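Local coordinates for MutT/nudix family protein (Shewanella oneidensis, PDB 3GZ5) that probably regulates transcription of NAD metabolism genes, binding DNA through a winged helix domain in response to ADP-ribose recognised by its Nudix domain, at residues K194-R197 and R198-E201. Numbering follows the deposited sequence.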
loop_
_atom_site.group_PDB
_atom_site.type_symbol
_atom_site.label_atom_id
_atom_site.label_comp_id
_atom_site.label_asym_id
_atom_site.label_seq_id
_atom_site.Cartn_x
_atom_site.Cartn_y
_atom_site.Cartn_z
ATOM N N LYS B 194 2.414 -0.203 30.188
ATOM C CA LYS B 194 1.443 -1.151 30.731
ATOM C C LYS B 194 0.251 -1.327 29.794
ATOM O O LYS B 194 -0.346 -2.411 29.734
ATOM C CB LYS B 194 1.003 -0.682 32.125
ATOM C CG LYS B 194 -0.279 -1.306 32.668
ATOM C CD LYS B 194 0.009 -2.427 33.661
ATOM C CE LYS B 194 -1.064 -2.486 34.748
ATOM N NZ LYS B 194 -2.434 -2.724 34.193
ATOM N N SER B 195 -0.098 -0.258 29.077
ATOM C CA SER B 195 -1.041 -0.358 27.968
ATOM C C SER B 195 -0.447 -1.271 26.872
ATOM O O SER B 195 -1.116 -2.178 26.373
ATOM C CB SER B 195 -1.353 1.024 27.376
ATOM O OG SER B 195 -1.768 1.946 28.366
ATOM N N PHE B 196 0.815 -1.013 26.523
ATOM C CA PHE B 196 1.529 -1.763 25.488
ATOM C C PHE B 196 1.546 -3.262 25.770
ATOM O O PHE B 196 1.095 -4.043 24.933
ATOM C CB PHE B 196 2.959 -1.230 25.319
ATOM C CG PHE B 196 3.697 -1.822 24.143
ATOM C CD1 PHE B 196 3.247 -1.605 22.831
ATOM C CD2 PHE B 196 4.852 -2.585 24.340
ATOM C CE1 PHE B 196 3.938 -2.145 21.733
ATOM C CE2 PHE B 196 5.551 -3.126 23.245
ATOM C CZ PHE B 196 5.086 -2.903 21.941
ATOM N N ARG B 197 2.051 -3.639 26.950
ATOM C CA ARG B 197 1.992 -5.019 27.466
ATOM C C ARG B 197 0.607 -5.649 27.423
ATOM O O ARG B 197 0.461 -6.787 26.972
ATOM C CB ARG B 197 2.565 -5.100 28.873
ATOM C CG ARG B 197 4.051 -5.323 28.888
ATOM C CD ARG B 197 4.674 -4.853 30.177
ATOM N NE ARG B 197 6.136 -4.913 30.139
ATOM C CZ ARG B 197 6.927 -3.984 29.601
ATOM N NH1 ARG B 197 6.414 -2.894 29.022
ATOM N NH2 ARG B 197 8.247 -4.150 29.629
ATOM N N ARG B 198 -0.401 -4.909 27.872
ATOM C CA ARG B 198 -1.807 -5.325 27.732
ATOM C C ARG B 198 -2.195 -5.645 26.267
ATOM O O ARG B 198 -2.796 -6.682 25.993
ATOM C CB ARG B 198 -2.739 -4.258 28.348
ATOM C CG ARG B 198 -4.240 -4.349 27.992
ATOM C CD ARG B 198 -5.181 -3.696 29.060
ATOM N NE ARG B 198 -4.728 -2.372 29.513
ATOM C CZ ARG B 198 -3.968 -2.156 30.594
ATOM N NH1 ARG B 198 -3.598 -0.914 30.915
ATOM N NH2 ARG B 198 -3.563 -3.184 31.348
ATOM N N ARG B 199 -1.852 -4.753 25.338
ATOM C CA ARG B 199 -2.148 -4.988 23.911
ATOM C C ARG B 199 -1.359 -6.176 23.331
ATOM O O ARG B 199 -1.926 -7.014 22.623
ATOM C CB ARG B 199 -1.972 -3.709 23.079
ATOM C CG ARG B 199 -3.298 -2.947 22.810
ATOM C CD ARG B 199 -3.078 -1.475 22.395
ATOM N NE ARG B 199 -2.946 -1.282 20.942
ATOM C CZ ARG B 199 -1.800 -1.372 20.259
ATOM N NH1 ARG B 199 -0.654 -1.661 20.876
ATOM N NH2 ARG B 199 -1.797 -1.173 18.949
ATOM N N VAL B 200 -0.074 -6.270 23.670
ATOM C CA VAL B 200 0.746 -7.404 23.245
ATOM C C VAL B 200 0.125 -8.750 23.668
ATOM O O VAL B 200 -0.108 -9.616 22.810
ATOM C CB VAL B 200 2.207 -7.303 23.746
ATOM C CG1 VAL B 200 2.937 -8.611 23.519
ATOM C CG2 VAL B 200 2.942 -6.168 23.053
ATOM N N GLU B 201 -0.159 -8.893 24.970
ATOM C CA GLU B 201 -0.678 -10.131 25.557
ATOM C C GLU B 201 -1.979 -10.573 24.907
ATOM O O GLU B 201 -2.217 -11.770 24.730
ATOM C CB GLU B 201 -0.848 -10.005 27.077
ATOM C CG GLU B 201 0.491 -9.972 27.864
ATOM C CD GLU B 201 0.330 -9.895 29.402
ATOM O OE1 GLU B 201 -0.486 -10.649 29.987
ATOM O OE2 GLU B 201 1.052 -9.091 30.038
#
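From K194 O to R198 N through R197 O to E201 N, four successive i-to-i+4 hydrogen bonds join 194-197 to 198-201 as one alpha-helix; the tightest, V200 N to F196 O at 2.8 Å, is nearly straight at 169°. On the buried side, V200 lays its CG2 methyl over one face of the F196 ring, 4.1 Å from the centroid and 13° off the normal, a CH-pi contact. That ring reaches the neighbouring helix 176-187, where it meets L179 and stands edge-to-face with H183. K194 and R198 form a basic patch on the exposed side. R198 starts with CG anti to the backbone N (chi1 165°) and then bends at chi3, which turns its guanidinium back over the preceding turn with K194 O over one face, near its rim. There R198 NH2 lies 3.1 Å from K194 NZ, a close cationic pair that could face DNA phosphates. R197 runs out extended, and its NH1 is bonded to Q180 OE1 and G193 O, tying the start of the helix to helix 176-187; R199 makes a cation-pi contact with F234. Helix 193-203 follows helix 176-187 as the second helix of the helix-turn-helix unit in the winged-helix domain, the usual recognition helix, and so probably the one that meets DNA.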